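Local coordinates for protein TbpB (Actinobacillus pleuropneumoniae, PDB 3HOL) that probably captures host transferrin at the cell surface, as the lipoprotein component of a bacterial receptor for iron acquisition, at residues 67-72 with 89-94. Residues are numbered along the deposited sequence; the frame is centred on the assembly and turned at random.
Sequences SKYNYP and VIDGEH
D91 holds the loop at 69-71 through its carboxylate, which takes one backbone N-H on each oxygen from that loop. OD2 of D91 accepts from N of N70 at 2.8 Å, and OD1 of D91 from N of Y71 at 2.9 Å, both donors lying above the carboxylate plane by about 40°. On the other face of that plane N of E93 reaches OD1 of D91 at 3.0 Å, closing an Asx turn; three bonds thus fix the rotation of the group. With CG anti to its own N (chi1 -165°), D91 brings the carboxylate up to the backbone of N70 and Y71. N of G92 also donates to O of Y71 (2.8 Å).

Van der Waals packing flanks this polar centre. The Y69 ring runs past D91 with its plane within 3° of the carboxylate, CD2 of Y69 lying 3.3 Å from N of D91, while CE2 of Y69 meets CG1 of V89 at 4.3 Å. At the outer side the extended E93 chain passes CB of Y71 and brings OE2 of E93 to 3.5 Å from CD1 of the Y71 ring, obliquely.

P72 and D91 form a non-hydrogen-bonded antiparallel pair where edge strand 72-74 begins beside strand 84-91, in a five-stranded sheet that is probably the N-lobe handle. Strand 101-107 pairs antiparallel with the other edge of 84-91; just before it, E99 bonds Y69 OH and K100 bonds D91 through its backbone and, from NZ, at O of D91.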
ATOM      1  N   SER A  67       4.166 -27.764  12.809  1.00 20.97           N
ATOM      2  CA  SER A  67       4.903 -28.642  13.726  1.00 22.24           C
ATOM      3  C   SER A  67       4.203 -29.972  13.999  1.00 22.44           C
ATOM      4  O   SER A  67       4.858 -30.921  14.391  1.00 23.19           O
ATOM      5  CB  SER A  67       5.156 -27.939  15.063  1.00 23.45           C
ATOM      6  OG  SER A  67       3.938 -27.831  15.803  1.00 24.62           O
ATOM      7  N   LYS A  68       2.887 -30.036  13.807  1.00 21.62           N
ATOM      8  CA  LYS A  68       2.122 -31.272  14.028  1.00 21.43           C
ATOM      9  C   LYS A  68       1.974 -32.111  12.769  1.00 19.79           C
ATOM     10  O   LYS A  68       1.353 -33.187  12.814  1.00 20.13           O
ATOM     11  CB  LYS A  68       0.700 -30.963  14.551  1.00 22.55           C
ATOM     12  CG  LYS A  68       0.609 -30.275  15.940  1.00 26.76           C
ATOM     13  CD  LYS A  68      -0.670 -29.394  15.956  1.00 33.05           C
ATOM     14  CE  LYS A  68      -1.265 -29.139  17.350  1.00 36.35           C
ATOM     15  NZ  LYS A  68      -0.300 -28.415  18.232  1.00 38.68           N
ATOM     16  N   TYR A  69       2.485 -31.637  11.634  1.00 17.46           N
ATOM     17  CA  TYR A  69       2.314 -32.369  10.364  1.00 16.34           C
ATOM     18  C   TYR A  69       3.191 -33.606  10.326  1.00 15.34           C
ATOM     19  O   TYR A  69       4.273 -33.617  10.884  1.00 15.02           O
ATOM     20  CB  TYR A  69       2.730 -31.473   9.186  1.00 15.02           C
ATOM     21  CG  TYR A  69       1.799 -30.321   8.886  1.00 14.54           C
ATOM     22  CD1 TYR A  69       0.680 -30.050   9.695  1.00 13.94           C
ATOM     23  CD2 TYR A  69       2.072 -29.465   7.801  1.00 11.06           C
ATOM     24  CE1 TYR A  69      -0.153 -28.951   9.415  1.00 14.22           C
ATOM     25  CE2 TYR A  69       1.245 -28.378   7.509  1.00 13.39           C
ATOM     26  CZ  TYR A  69       0.140 -28.123   8.337  1.00 15.09           C
ATOM     27  OH  TYR A  69      -0.681 -27.062   8.072  1.00 14.87           O
ATOM     28  N   ASN A  70       2.761 -34.636   9.624  1.00 16.07           N
ATOM     29  CA  ASN A  70       3.588 -35.836   9.467  1.00 17.06           C
ATOM     30  C   ASN A  70       4.951 -35.565   8.869  1.00 17.03           C
ATOM     31  O   ASN A  70       5.940 -36.092   9.344  1.00 17.08           O
ATOM     32  CB  ASN A  70       2.840 -36.896   8.656  1.00 16.98           C
ATOM     33  CG  ASN A  70       1.631 -37.422   9.400  1.00 18.26           C
ATOM     34  OD1 ASN A  70       0.494 -37.265   8.968  1.00 20.96           O
ATOM     35  ND2 ASN A  70       1.875 -38.027  10.539  1.00 16.79           N
ATOM     36  N   TYR A  71       4.984 -34.753   7.815  1.00 17.42           N
ATOM     37  CA  TYR A  71       6.228 -34.318   7.188  1.00 17.58           C
ATOM     38  C   TYR A  71       6.051 -32.853   6.840  1.00 17.04           C
ATOM     39  O   TYR A  71       5.503 -32.552   5.772  1.00 16.63           O
ATOM     40  CB  TYR A  71       6.503 -35.131   5.917  1.00 18.12           C
ATOM     41  CG  TYR A  71       7.906 -34.929   5.404  1.00 24.36           C
ATOM     42  CD1 TYR A  71       8.923 -35.865   5.698  1.00 29.22           C
ATOM     43  CD2 TYR A  71       8.243 -33.783   4.652  1.00 26.99           C
ATOM     44  CE1 TYR A  71      10.231 -35.673   5.231  1.00 31.58           C
ATOM     45  CE2 TYR A  71       9.543 -33.576   4.197  1.00 31.04           C
ATOM     46  CZ  TYR A  71      10.523 -34.525   4.481  1.00 33.65           C
ATOM     47  OH  TYR A  71      11.802 -34.315   4.024  1.00 38.81           O
ATOM     48  N   PRO A  72       6.467 -31.930   7.752  1.00 16.35           N
ATOM     49  CA  PRO A  72       6.227 -30.509   7.474  1.00 15.46           C
ATOM     50  C   PRO A  72       7.014 -30.103   6.246  1.00 15.03           C
ATOM     51  O   PRO A  72       8.221 -30.377   6.153  1.00 14.87           O
ATOM     52  CB  PRO A  72       6.765 -29.776   8.722  1.00 16.17           C
ATOM     53  CG  PRO A  72       6.842 -30.905   9.841  1.00 17.92           C
ATOM     54  CD  PRO A  72       7.117 -32.173   9.061  1.00 16.56           C
ATOM     55  N   VAL A  89       2.759 -24.145   2.865  1.00  8.81           N
ATOM     56  CA  VAL A  89       3.098 -24.721   4.154  1.00  9.17           C
ATOM     57  C   VAL A  89       2.192 -25.958   4.154  1.00  9.52           C
ATOM     58  O   VAL A  89       0.990 -25.835   4.333  1.00  9.38           O
ATOM     59  CB  VAL A  89       2.719 -23.754   5.338  1.00  9.77           C
ATOM     60  CG1 VAL A  89       2.877 -24.432   6.739  1.00  9.15           C
ATOM     61  CG2 VAL A  89       3.544 -22.503   5.289  1.00 12.85           C
ATOM     62  N   ILE A  90       2.741 -27.132   3.867  1.00  9.97           N
ATOM     63  CA  ILE A  90       1.888 -28.327   3.753  1.00  9.56           C
ATOM     64  C   ILE A  90       2.464 -29.551   4.471  1.00  9.09           C
ATOM     65  O   ILE A  90       3.653 -29.584   4.843  1.00  9.43           O
ATOM     66  CB  ILE A  90       1.598 -28.727   2.300  1.00  9.59           C
ATOM     67  CG1 ILE A  90       2.890 -29.189   1.579  1.00  9.97           C
ATOM     68  CG2 ILE A  90       0.843 -27.584   1.517  1.00 10.08           C
ATOM     69  CD1 ILE A  90       2.719 -29.656   0.071  1.00  9.73           C
ATOM     70  N   ASP A  91       1.603 -30.535   4.689  1.00  9.59           N
ATOM     71  CA  ASP A  91       2.053 -31.864   5.121  1.00  9.91           C
ATOM     72  C   ASP A  91       2.382 -32.640   3.877  1.00 10.29           C
ATOM     73  O   ASP A  91       1.478 -32.949   3.083  1.00 11.12           O
ATOM     74  CB  ASP A  91       0.928 -32.569   5.903  1.00  9.44           C
ATOM     75  CG  ASP A  91       1.433 -33.774   6.697  1.00 11.83           C
ATOM     76  OD1 ASP A  91       2.493 -34.319   6.342  1.00  8.83           O
ATOM     77  OD2 ASP A  91       0.774 -34.148   7.696  1.00 12.23           O
ATOM     78  N   GLY A  92       3.662 -32.960   3.684  1.00  9.43           N
ATOM     79  CA  GLY A  92       4.056 -33.773   2.516  1.00 11.20           C
ATOM     80  C   GLY A  92       3.803 -35.273   2.652  1.00 11.45           C
ATOM     81  O   GLY A  92       4.081 -36.048   1.747  1.00 11.54           O
ATOM     82  N   GLU A  93       3.278 -35.693   3.793  1.00 11.94           N
ATOM     83  CA  GLU A  93       2.874 -37.101   3.985  1.00 10.88           C
ATOM     84  C   GLU A  93       1.500 -37.038   4.661  1.00 11.23           C
ATOM     85  O   GLU A  93       1.249 -37.609   5.746  1.00  9.88           O
ATOM     86  CB  GLU A  93       3.915 -37.847   4.846  1.00 11.41           C
ATOM     87  CG  GLU A  93       5.175 -38.238   4.063  1.00 13.20           C
ATOM     88  CD  GLU A  93       6.283 -38.823   4.964  1.00 19.23           C
ATOM     89  OE1 GLU A  93       6.003 -39.214   6.104  1.00 19.12           O
ATOM     90  OE2 GLU A  93       7.444 -38.869   4.546  1.00 20.03           O
ATOM     91  N   HIS A  94       0.598 -36.350   3.975  1.00  9.31           N
ATOM     92  CA  HIS A  94      -0.708 -36.066   4.524  1.00 10.09           C
ATOM     93  C   HIS A  94      -1.547 -37.369   4.617  1.00  9.74           C
ATOM     94  O   HIS A  94      -1.521 -38.192   3.716  1.00  8.66           O
ATOM     95  CB  HIS A  94      -1.411 -35.058   3.620  1.00  9.54           C
ATOM     96  CG  HIS A  94      -2.816 -34.781   4.027  1.00  9.08           C
ATOM     97  ND1 HIS A  94      -3.135 -34.082   5.168  1.00 10.10           N
ATOM     98  CD2 HIS A  94      -3.984 -35.145   3.471  1.00  6.74           C
ATOM     99  CE1 HIS A  94      -4.445 -33.992   5.271  1.00  7.70           C
ATOM    100  NE2 HIS A  94      -4.980 -34.627   4.255  1.00 11.23           N
TER